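Local atomic coordinates of capsular polysaccharide export system protein KpsC (Thermosulfurimonas dismutans, PDB entry 6MGB), a protein that probably transfers Kdo in beta-2,4 linkage from a CMP-activated donor while building the glycolipid anchor of bacterial capsules. Residues Y69-R78 with S90-Y100; E109-E118 with R282-L292. All coordinates share one frame; numbering follows the deposited sequence.

Contact 1 closes first along the chain and contact 2 opens after it. Contact 1 pairs strands 69-74 and 90-94, neighbours in the mixed sheet. Contact 2 ties helix 107-114 and the turn after it to residues 282-292, which lead into helix 289-299 after the chain has passed through the parallel six-stranded sheet. The two centres lie about 17 Å apart. Strand 90-94 and helix 107-114 are consecutive elements, and the contacts touch where Val96 CG1 packs 3.8 Å from Asn110 ND2. Two separate sheets fit the GT-B clan, where two domains enclose a nucleotide cleft. Contact 1 comes close to bound cytidine-5'-monophosphate, while contact 2 lies farther out.

Contact 1: residues Y69-R78 with S90-Y100; sequences YLALEDGFLR and SLIVDPVGIYY
Ala71 and Asp94 exchange two backbone hydrogen bonds, and so do Glu73 and Ile92. They make strands 69-74 and 90-94 an antiparallel ladder inside the mixed sheet. Gly75 N to Ser90 O, 2.9 Å, extends it past Asp74.

The tight side holds Ala71, Glu73 and Ile92. Ile92 CD1 sits over the centre of the Phe76 ring, 4.0 Å from its centroid, as a CH-pi contact. The edge of Phe76 meets the face of Tyr99 in a T-shaped pair with planes at 70°. Tyr100 covers the opposite face of Tyr99. Glu73 CG, anti to the carbonyl carbon (chi1 -56°), lies 3.7 Å from Ile98 CD1. The bend at chi2 (-78°) then turns the carboxylate to Tyr100. Tyr100 OH donates to Glu73 OE1 at 2.7 Å from above the carboxylate plane. Replacing Glu73 by an alanine would probably leave Tyr100 OH without this acceptor and open a gap beside Ile98. On the other face, Leu72 CD2 packs 3.8 Å from both methyls of Val93, under helix 25-29.

The solvent side is at exposed Pro95, where a water bridges Tyr69 N and Pro95 O. Even here Leu70 CD2 comes within 3.5 Å of Pro95 CB, a tight fit. At the far end Ser90 OG donates to Leu77 O, 2.7 Å away, and accepts from another water.

Phe76 O also accepts from Gln248, a CMP-binding residue, and Tyr99 lies about 6 Å (side chain to ligand) from the bound nucleotide. The rings of Phe76 and Tyr99 thus bring a largely apolar surface close to the nucleotide site, with the phenol of Tyr100 tied to a carboxylate and that of Tyr99 to a water.

Contact 2: residues E109-E118 with R282-L292; sequences ENLLNFGGWE and RRKRRRTLLEL
Arg287 bends at chi2 (-65°) and lays its guanidinium between the end of helix 107-114 and Glu118. Glu109 runs extended, its CG anti to the backbone N (chi1 -170°), and carries its carboxylate to Arg282 and Arg283.

Arg287 NE donates to Leu112 O at 2.8 Å, on a lone pair in the carbonyl plane. NH2 grips the same oxygen from above that plane. Arg287 NH1 and NH2 also meet Glu118 OE2 end-on, each at 2.8 Å. One face of this guanidinium lies against Trp117 CZ2, with the planes 33° apart. Arg285 NE lies over the opposite face. Glu118 OE2 stands over a face of the Arg285 guanidinium, so that pair is held by charge alone. The shared carboxylate, with Glu291 nearby, would probably ease the closeness of the two arginines.

Gly115 leaves the helix with positive phi. Leu112 O lies in the last turn of the helix, where a guanidinium would probably suit the helix dipole. Leu111 O accepts from Gly115 N and, at 2.8 Å, from Trp117 NE1. Across the contact, Thr288 and Glu291 form a capping box at the start of helix 289-299. Leu112 CD1 packs against Leu292 CD1 at 3.6 Å, beside Trp271.

Asn113 pins the approaching chain with both ends of its amide. OD1 accepts from Lys284 N at 3.1 Å, and ND2 donates to Arg282 O. Arg282 grips Glu109 side-on, NE to OE2 at 2.6 Å and NH2 to OE1. Arg283 NE reaches Glu109 OE1 on its anti lone pair, almost straight. Arg283 NH1 also bonds the backbone oxygens of Pro266 and Ala269, and Arg282 NH2 that of Ala102.

Contact 1: residues Y69-R78 with S90-Y100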
loop_
_atom_site.group_PDB
_atom_site.type_symbol
_atom_site.label_atom_id
_atom_site.label_comp_id
_atom_site.label_asym_id
_atom_site.label_seq_id
_atom_site.Cartn_x
_atom_site.Cartn_y
_atom_site.Cartn_z
ATOM N N TYR A 69 -3.249 -20.245 0.291
ATOM C CA TYR A 69 -2.515 -19.410 -0.651
ATOM C C TYR A 69 -2.049 -18.153 0.067
ATOM O O TYR A 69 -2.870 -17.394 0.595
ATOM C CB TYR A 69 -3.363 -19.033 -1.866
ATOM C CG TYR A 69 -2.648 -18.056 -2.772
ATOM C CD1 TYR A 69 -1.662 -18.490 -3.646
ATOM C CD2 TYR A 69 -2.941 -16.698 -2.734
ATOM C CE1 TYR A 69 -0.994 -17.602 -4.465
ATOM C CE2 TYR A 69 -2.277 -15.803 -3.550
ATOM C CZ TYR A 69 -1.305 -16.259 -4.413
ATOM O OH TYR A 69 -0.640 -15.373 -5.226
ATOM N N LEU A 70 -0.737 -17.930 0.075
ATOM C CA LEU A 70 -0.140 -16.755 0.697
ATOM C C LEU A 70 0.083 -15.696 -0.378
ATOM O O LEU A 70 0.929 -15.868 -1.262
ATOM C CB LEU A 70 1.174 -17.113 1.389
ATOM C CG LEU A 70 1.151 -18.310 2.340
ATOM C CD1 LEU A 70 2.487 -18.440 3.048
ATOM C CD2 LEU A 70 0.028 -18.183 3.349
ATOM N N ALA A 71 -0.674 -14.605 -0.300
ATOM C CA ALA A 71 -0.471 -13.465 -1.187
ATOM C C ALA A 71 0.671 -12.611 -0.649
ATOM O O ALA A 71 0.598 -12.110 0.477
ATOM C CB ALA A 71 -1.751 -12.640 -1.297
ATOM N N LEU A 72 1.724 -12.447 -1.447
ATOM C CA LEU A 72 2.907 -11.695 -1.050
ATOM C C LEU A 72 2.949 -10.358 -1.779
ATOM O O LEU A 72 2.671 -10.286 -2.980
ATOM C CB LEU A 72 4.185 -12.482 -1.348
ATOM C CG LEU A 72 4.204 -13.942 -0.889
ATOM C CD1 LEU A 72 5.497 -14.615 -1.317
ATOM C CD2 LEU A 72 4.022 -14.046 0.618
ATOM N N GLU A 73 3.290 -9.300 -1.044
ATOM C CA GLU A 73 3.452 -7.971 -1.617
ATOM C C GLU A 73 4.524 -7.230 -0.829
ATOM O O GLU A 73 4.880 -7.619 0.288
ATOM C CB GLU A 73 2.144 -7.161 -1.593
ATOM C CG GLU A 73 0.939 -7.812 -2.281
ATOM C CD GLU A 73 0.981 -7.699 -3.795
ATOM O OE1 GLU A 73 0.152 -8.358 -4.461
ATOM O OE2 GLU A 73 1.832 -6.950 -4.318
ATOM N N ASP A 74 5.036 -6.153 -1.419
ATOM C CA ASP A 74 5.904 -5.254 -0.673
ATOM C C ASP A 74 5.144 -4.665 0.504
ATOM O O ASP A 74 3.939 -4.410 0.423
ATOM C CB ASP A 74 6.423 -4.132 -1.575
ATOM C CG ASP A 74 7.439 -4.619 -2.583
ATOM O OD1 ASP A 74 8.120 -5.628 -2.305
ATOM O OD2 ASP A 74 7.561 -3.991 -3.655
ATOM N N GLY A 75 5.849 -4.460 1.610
ATOM C CA GLY A 75 5.250 -3.811 2.756
ATOM C C GLY A 75 4.900 -2.366 2.460
ATOM O O GLY A 75 5.304 -1.780 1.454
ATOM N N PHE A 76 4.116 -1.780 3.369
ATOM C CA PHE A 76 3.725 -0.383 3.212
ATOM C C PHE A 76 4.916 0.554 3.368
ATOM O O PHE A 76 4.972 1.596 2.704
ATOM C CB PHE A 76 2.623 -0.036 4.213
ATOM C CG PHE A 76 1.307 -0.709 3.926
ATOM C CD1 PHE A 76 0.759 -0.677 2.654
ATOM C CD2 PHE A 76 0.621 -1.378 4.928
ATOM C CE1 PHE A 76 -0.448 -1.292 2.386
ATOM C CE2 PHE A 76 -0.587 -1.998 4.664
ATOM C CZ PHE A 76 -1.121 -1.956 3.392
ATOM N N LEU A 77 5.865 0.210 4.236
ATOM C CA LEU A 77 7.172 0.859 4.286
ATOM C C LEU A 77 8.164 -0.089 3.626
ATOM O O LEU A 77 8.475 -1.148 4.179
ATOM C CB LEU A 77 7.587 1.170 5.722
ATOM C CG LEU A 77 6.672 2.077 6.546
ATOM C CD1 LEU A 77 7.281 2.322 7.918
ATOM C CD2 LEU A 77 6.416 3.393 5.827
ATOM N N ARG A 78 8.657 0.281 2.443
ATOM C CA ARG A 78 9.401 -0.665 1.618
ATOM C C ARG A 78 10.912 -0.461 1.684
ATOM O O ARG A 78 11.646 -1.402 1.995
ATOM C CB ARG A 78 8.931 -0.595 0.160
ATOM C CG ARG A 78 9.468 -1.752 -0.671
ATOM C CD ARG A 78 9.429 -1.482 -2.155
ATOM N NE ARG A 78 9.980 -2.608 -2.904
ATOM C CZ ARG A 78 11.279 -2.874 -3.017
ATOM N NH1 ARG A 78 12.179 -2.093 -2.432
ATOM N NH2 ARG A 78 11.681 -3.921 -3.722
ATOM N N SER A 90 10.085 -4.587 4.469
ATOM C CA SER A 90 8.984 -5.315 5.073
ATOM C C SER A 90 8.198 -5.992 3.964
ATOM O O SER A 90 8.239 -5.580 2.802
ATOM C CB SER A 90 8.073 -4.399 5.899
ATOM O OG SER A 90 7.451 -3.418 5.092
ATOM N N LEU A 91 7.483 -7.048 4.337
ATOM C CA LEU A 91 6.767 -7.877 3.382
ATOM C C LEU A 91 5.377 -8.165 3.925
ATOM O O LEU A 91 5.221 -8.486 5.106
ATOM C CB LEU A 91 7.517 -9.190 3.126
ATOM C CG LEU A 91 7.096 -10.014 1.912
ATOM C CD1 LEU A 91 7.615 -9.383 0.629
ATOM C CD2 LEU A 91 7.596 -11.442 2.059
ATOM N N ILE A 92 4.374 -8.037 3.066
ATOM C CA ILE A 92 3.010 -8.412 3.413
ATOM C C ILE A 92 2.791 -9.860 3.000
ATOM O O ILE A 92 3.064 -10.239 1.855
ATOM C CB ILE A 92 1.992 -7.474 2.742
ATOM C CG1 ILE A 92 1.969 -6.136 3.489
ATOM C CG2 ILE A 92 0.598 -8.097 2.729
ATOM C CD1 ILE A 92 1.246 -5.028 2.758
ATOM N N VAL A 93 2.307 -10.668 3.938
ATOM C CA VAL A 93 2.065 -12.090 3.725
ATOM C C VAL A 93 0.638 -12.343 4.194
ATOM O O VAL A 93 0.378 -12.401 5.401
ATOM C CB VAL A 93 3.065 -12.972 4.481
ATOM C CG1 VAL A 93 2.786 -14.446 4.226
ATOM C CG2 VAL A 93 4.494 -12.617 4.081
ATOM N N ASP A 94 -0.286 -12.492 3.252
ATOM C CA ASP A 94 -1.712 -12.562 3.571
ATOM C C ASP A 94 -2.258 -13.934 3.205
ATOM O O ASP A 94 -2.393 -14.240 2.005
ATOM C CB ASP A 94 -2.478 -11.467 2.829
ATOM C CG ASP A 94 -3.873 -11.254 3.386
ATOM O OD1 ASP A 94 -4.512 -12.248 3.788
ATOM O OD2 ASP A 94 -4.327 -10.093 3.426
ATOM N N PRO A 95 -2.581 -14.796 4.175
ATOM C CA PRO A 95 -3.152 -16.107 3.847
ATOM C C PRO A 95 -4.661 -16.111 3.668
ATOM O O PRO A 95 -5.231 -17.183 3.437
ATOM C CB PRO A 95 -2.748 -16.973 5.052
ATOM C CG PRO A 95 -2.340 -16.020 6.145
ATOM C CD PRO A 95 -2.408 -14.621 5.626
ATOM N N VAL A 96 -5.319 -14.959 3.772
ATOM C CA VAL A 96 -6.769 -14.870 3.631
ATOM C C VAL A 96 -7.099 -14.332 2.245
ATOM O O VAL A 96 -7.801 -14.979 1.460
ATOM C CB VAL A 96 -7.372 -13.979 4.733
ATOM C CG1 VAL A 96 -8.857 -13.744 4.500
ATOM C CG2 VAL A 96 -7.140 -14.608 6.101
ATOM N N GLY A 97 -6.603 -13.136 1.947
ATOM C CA GLY A 97 -6.774 -12.519 0.648
ATOM C C GLY A 97 -5.605 -11.604 0.358
ATOM O O GLY A 97 -4.450 -12.037 0.428
ATOM N N ILE A 98 -5.877 -10.340 0.035
ATOM C CA ILE A 98 -4.829 -9.329 -0.037
ATOM C C ILE A 98 -5.469 -7.965 0.169
ATOM O O ILE A 98 -6.626 -7.739 -0.192
ATOM C CB ILE A 98 -4.038 -9.405 -1.366
ATOM C CG1 ILE A 98 -2.746 -8.584 -1.275
ATOM C CG2 ILE A 98 -4.890 -8.934 -2.542
ATOM C CD1 ILE A 98 -1.785 -9.041 -0.180
ATOM N N TYR A 99 -4.695 -7.045 0.753
ATOM C CA TYR A 99 -5.279 -5.835 1.325
ATOM C C TYR A 99 -6.023 -5.008 0.283
ATOM O O TYR A 99 -7.050 -4.395 0.597
ATOM C CB TYR A 99 -4.194 -4.989 1.995
ATOM C CG TYR A 99 -3.116 -4.483 1.059
ATOM C CD1 TYR A 99 -1.966 -5.222 0.830
ATOM C CD2 TYR A 99 -3.245 -3.259 0.412
ATOM C CE1 TYR A 99 -0.977 -4.763 -0.021
ATOM C CE2 TYR A 99 -2.261 -2.791 -0.440
ATOM C CZ TYR A 99 -1.130 -3.548 -0.653
ATOM O OH TYR A 99 -0.148 -3.087 -1.500
ATOM N N TYR A 100 -5.523 -4.956 -0.951
ATOM C CA TYR A 100 -6.140 -4.102 -1.957
ATOM C C TYR A 100 -7.299 -4.774 -2.680
ATOM O O TYR A 100 -7.944 -4.128 -3.511
ATOM C CB TYR A 100 -5.099 -3.623 -2.981
ATOM C CG TYR A 100 -4.326 -4.711 -3.698
ATOM C CD1 TYR A 100 -4.872 -5.380 -4.784
ATOM C CD2 TYR A 100 -3.038 -5.046 -3.303
ATOM C CE1 TYR A 100 -4.164 -6.365 -5.445
ATOM C CE2 TYR A 100 -2.322 -6.028 -3.959
ATOM C CZ TYR A 100 -2.889 -6.684 -5.029
ATOM O OH TYR A 100 -2.179 -7.664 -5.687
HETATM O O HOH W 1 -5.634 -19.017 1.214
HETATM O O HOH W 2 2.583 -2.901 -1.249
HETATM O O HOH W 3 5.279 -1.996 6.122
#

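Contact 2: residues E109-E118 with R282-L292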
loop_
_atom_site.group_PDB
_atom_site.type_symbol
_atom_site.label_atom_id
_atom_site.label_comp_id
_atom_site.label_asym_id
_atom_site.label_seq_id
_atom_site.Cartn_x
_atom_site.Cartn_y
_atom_site.Cartn_z
ATOM N N GLU A 109 -8.482 -6.712 6.561
ATOM C CA GLU A 109 -9.895 -6.401 6.745
ATOM C C GLU A 109 -10.462 -7.148 7.945
ATOM O O GLU A 109 -11.284 -6.606 8.691
ATOM C CB GLU A 109 -10.685 -6.745 5.483
ATOM C CG GLU A 109 -12.117 -6.230 5.507
ATOM C CD GLU A 109 -12.941 -6.732 4.339
ATOM O OE1 GLU A 109 -13.132 -5.968 3.371
ATOM O OE2 GLU A 109 -13.393 -7.895 4.390
ATOM N N ASN A 110 -10.031 -8.395 8.147
ATOM C CA ASN A 110 -10.496 -9.158 9.301
ATOM C C ASN A 110 -10.023 -8.523 10.604
ATOM O O ASN A 110 -10.790 -8.423 11.568
ATOM C CB ASN A 110 -10.018 -10.608 9.202
ATOM C CG ASN A 110 -10.784 -11.411 8.164
ATOM O OD1 ASN A 110 -11.848 -11.001 7.697
ATOM N ND2 ASN A 110 -10.252 -12.579 7.815
ATOM N N LEU A 111 -8.760 -8.087 10.653
ATOM C CA LEU A 111 -8.266 -7.398 11.842
ATOM C C LEU A 111 -9.105 -6.165 12.148
ATOM O O LEU A 111 -9.453 -5.910 13.308
ATOM C CB LEU A 111 -6.800 -7.005 11.655
ATOM C CG LEU A 111 -5.770 -8.133 11.726
ATOM C CD1 LEU A 111 -4.406 -7.626 11.292
ATOM C CD2 LEU A 111 -5.697 -8.707 13.131
ATOM N N LEU A 112 -9.451 -5.394 11.117
ATOM C CA LEU A 112 -10.206 -4.165 11.328
ATOM C C LEU A 112 -11.655 -4.452 11.695
ATOM O O LEU A 112 -12.250 -3.711 12.485
ATOM C CB LEU A 112 -10.133 -3.295 10.075
ATOM C CG LEU A 112 -8.735 -2.759 9.741
ATOM C CD1 LEU A 112 -8.670 -2.211 8.322
ATOM C CD2 LEU A 112 -8.323 -1.685 10.737
ATOM N N ASN A 113 -12.237 -5.520 11.143
ATOM C CA ASN A 113 -13.650 -5.797 11.389
ATOM C C ASN A 113 -13.881 -6.336 12.796
ATOM O O ASN A 113 -14.813 -5.905 13.484
ATOM C CB ASN A 113 -14.183 -6.789 10.349
ATOM C CG ASN A 113 -15.051 -6.125 9.292
ATOM O OD1 ASN A 113 -15.706 -5.116 9.551
ATOM N ND2 ASN A 113 -15.066 -6.699 8.095
ATOM N N PHE A 114 -13.047 -7.274 13.245
ATOM C CA PHE A 114 -13.359 -8.073 14.421
ATOM C C PHE A 114 -12.377 -7.919 15.576
ATOM O O PHE A 114 -12.609 -8.503 16.642
ATOM C CB PHE A 114 -13.433 -9.552 14.032
ATOM C CG PHE A 114 -14.227 -9.815 12.782
ATOM C CD1 PHE A 114 -15.601 -9.641 12.766
ATOM C CD2 PHE A 114 -13.596 -10.247 11.626
ATOM C CE1 PHE A 114 -16.330 -9.884 11.617
ATOM C CE2 PHE A 114 -14.324 -10.494 10.474
ATOM C CZ PHE A 114 -15.691 -10.311 10.470
ATOM N N GLY A 115 -11.285 -7.177 15.402
ATOM C CA GLY A 115 -10.409 -6.902 16.525
ATOM C C GLY A 115 -9.573 -8.103 16.938
ATOM O O GLY A 115 -9.142 -8.917 16.116
ATOM N N GLY A 116 -9.342 -8.207 18.244
ATOM C CA GLY A 116 -8.446 -9.202 18.796
ATOM C C GLY A 116 -7.049 -8.702 19.094
ATOM O O GLY A 116 -6.182 -9.516 19.436
ATOM N N TRP A 117 -6.809 -7.394 18.994
ATOM C CA TRP A 117 -5.459 -6.851 19.057
ATOM C C TRP A 117 -5.350 -5.495 19.737
ATOM O O TRP A 117 -4.222 -5.044 19.962
ATOM C CB TRP A 117 -4.889 -6.725 17.636
ATOM C CG TRP A 117 -5.806 -5.985 16.706
ATOM C CD1 TRP A 117 -6.759 -6.525 15.893
ATOM C CD2 TRP A 117 -5.864 -4.568 16.505
ATOM N NE1 TRP A 117 -7.406 -5.532 15.197
ATOM C CE2 TRP A 117 -6.873 -4.321 15.553
ATOM C CE3 TRP A 117 -5.160 -3.485 17.036
ATOM C CZ2 TRP A 117 -7.195 -3.036 15.121
ATOM C CZ3 TRP A 117 -5.478 -2.207 16.604
ATOM C CH2 TRP A 117 -6.488 -1.994 15.657
ATOM N N GLU A 118 -6.452 -4.825 20.066
ATOM C CA GLU A 118 -6.401 -3.462 20.595
ATOM C C GLU A 118 -6.054 -3.515 22.077
ATOM O O GLU A 118 -6.893 -3.861 22.913
ATOM C CB GLU A 118 -7.728 -2.745 20.374
ATOM C CG GLU A 118 -8.249 -2.805 18.948
ATOM C CD GLU A 118 -9.193 -3.967 18.717
ATOM O OE1 GLU A 118 -8.963 -5.050 19.299
ATOM O OE2 GLU A 118 -10.173 -3.794 17.961
ATOM N N ARG A 282 -19.359 -5.479 3.608
ATOM C CA ARG A 282 -18.640 -6.402 4.477
ATOM C C ARG A 282 -17.839 -5.677 5.551
ATOM O O ARG A 282 -17.517 -6.281 6.581
ATOM C CB ARG A 282 -17.716 -7.279 3.635
ATOM C CG ARG A 282 -17.282 -8.565 4.308
ATOM C CD ARG A 282 -16.380 -9.382 3.398
ATOM N NE ARG A 282 -15.357 -8.547 2.774
ATOM C CZ ARG A 282 -15.370 -8.133 1.508
ATOM N NH1 ARG A 282 -16.347 -8.483 0.677
ATOM N NH2 ARG A 282 -14.387 -7.364 1.065
ATOM N N ARG A 283 -17.514 -4.404 5.338
ATOM C CA ARG A 283 -16.780 -3.606 6.316
ATOM C C ARG A 283 -17.791 -2.859 7.176
ATOM O O ARG A 283 -18.450 -1.924 6.707
ATOM C CB ARG A 283 -15.820 -2.649 5.614
ATOM C CG ARG A 283 -14.753 -3.370 4.812
ATOM C CD ARG A 283 -13.836 -2.421 4.056
ATOM N NE ARG A 283 -12.910 -3.168 3.212
ATOM C CZ ARG A 283 -12.009 -2.621 2.402
ATOM N NH1 ARG A 283 -11.894 -1.301 2.312
ATOM N NH2 ARG A 283 -11.223 -3.402 1.673
ATOM N N LYS A 284 -17.920 -3.274 8.432
ATOM C CA LYS A 284 -18.962 -2.774 9.320
ATOM C C LYS A 284 -18.432 -1.956 10.486
ATOM O O LYS A 284 -19.044 -0.951 10.855
ATOM C CB LYS A 284 -19.787 -3.946 9.860
ATOM C CG LYS A 284 -20.380 -4.819 8.765
ATOM C CD LYS A 284 -21.513 -5.688 9.282
ATOM C CE LYS A 284 -22.278 -6.334 8.136
ATOM N NZ LYS A 284 -21.428 -7.254 7.331
ATOM N N ARG A 285 -17.308 -2.353 11.074
ATOM C CA ARG A 285 -16.785 -1.673 12.250
ATOM C C ARG A 285 -16.140 -0.348 11.862
ATOM O O ARG A 285 -15.319 -0.293 10.943
ATOM C CB ARG A 285 -15.769 -2.559 12.966
ATOM C CG ARG A 285 -15.224 -1.952 14.245
ATOM C CD ARG A 285 -14.886 -3.026 15.258
ATOM N NE ARG A 285 -14.316 -2.462 16.477
ATOM C CZ ARG A 285 -13.802 -3.181 17.467
ATOM N NH1 ARG A 285 -13.306 -2.573 18.536
ATOM N NH2 ARG A 285 -13.778 -4.506 17.392
ATOM N N ARG A 286 -16.519 0.717 12.564
ATOM C CA ARG A 286 -15.878 2.010 12.387
ATOM C C ARG A 286 -14.550 2.022 13.132
ATOM O O ARG A 286 -14.442 1.495 14.243
ATOM C CB ARG A 286 -16.776 3.136 12.903
ATOM C CG ARG A 286 -18.236 3.049 12.470
ATOM C CD ARG A 286 -18.403 3.217 10.969
ATOM N NE ARG A 286 -17.932 2.054 10.225
ATOM C CZ ARG A 286 -17.777 2.018 8.905
ATOM N NH1 ARG A 286 -18.052 3.088 8.169
ATOM N NH2 ARG A 286 -17.341 0.911 8.320
ATOM N N ARG A 287 -13.538 2.627 12.516
ATOM C CA ARG A 287 -12.197 2.653 13.082
ATOM C C ARG A 287 -11.655 4.074 13.094
ATOM O O ARG A 287 -11.936 4.877 12.200
ATOM C CB ARG A 287 -11.238 1.748 12.295
ATOM C CG ARG A 287 -11.488 0.263 12.478
ATOM C CD ARG A 287 -11.228 -0.167 13.910
ATOM N NE ARG A 287 -11.262 -1.617 14.073
ATOM C CZ ARG A 287 -10.993 -2.245 15.214
ATOM N NH1 ARG A 287 -10.668 -1.555 16.298
ATOM N NH2 ARG A 287 -11.049 -3.568 15.271
ATOM N N THR A 288 -10.877 4.375 14.130
ATOM C CA THR A 288 -10.123 5.615 14.181
ATOM C C THR A 288 -8.876 5.501 13.312
ATOM O O THR A 288 -8.441 4.406 12.943
ATOM C CB THR A 288 -9.708 5.948 15.615
ATOM O OG1 THR A 288 -8.749 4.984 16.068
ATOM C CG2 THR A 288 -10.913 5.945 16.549
ATOM N N LEU A 289 -8.292 6.656 12.992
ATOM C CA LEU A 289 -7.055 6.662 12.219
ATOM C C LEU A 289 -5.969 5.877 12.941
ATOM O O LEU A 289 -5.267 5.059 12.335
ATOM C CB LEU A 289 -6.608 8.101 11.960
ATOM C CG LEU A 289 -5.400 8.338 11.037
ATOM C CD1 LEU A 289 -4.065 8.128 11.752
ATOM C CD2 LEU A 289 -5.471 7.467 9.787
ATOM N N LEU A 290 -5.821 6.108 14.247
ATOM C CA LEU A 290 -4.796 5.398 15.003
ATOM C C LEU A 290 -5.024 3.892 14.957
ATOM O O LEU A 290 -4.073 3.118 14.800
ATOM C CB LEU A 290 -4.772 5.896 16.447
ATOM C CG LEU A 290 -3.602 5.401 17.299
ATOM C CD1 LEU A 290 -2.280 5.930 16.762
ATOM C CD2 LEU A 290 -3.788 5.806 18.751
ATOM N N GLU A 291 -6.279 3.456 15.078
ATOM C CA GLU A 291 -6.569 2.026 15.027
ATOM C C GLU A 291 -6.270 1.457 13.646
ATOM O O GLU A 291 -5.661 0.389 13.527
ATOM C CB GLU A 291 -8.026 1.769 15.408
ATOM C CG GLU A 291 -8.327 1.972 16.885
ATOM C CD GLU A 291 -9.807 1.855 17.202
ATOM O OE1 GLU A 291 -10.630 2.002 16.274
ATOM O OE2 GLU A 291 -10.144 1.616 18.378
ATOM N N LEU A 292 -6.693 2.159 12.594
ATOM C CA LEU A 292 -6.404 1.716 11.235
ATOM C C LEU A 292 -4.902 1.632 11.001
ATOM O O LEU A 292 -4.399 0.649 10.444
ATOM C CB LEU A 292 -7.059 2.672 10.238
ATOM C CG LEU A 292 -6.826 2.426 8.748
ATOM C CD1 LEU A 292 -7.129 0.990 8.368
ATOM C CD2 LEU A 292 -7.688 3.381 7.943
#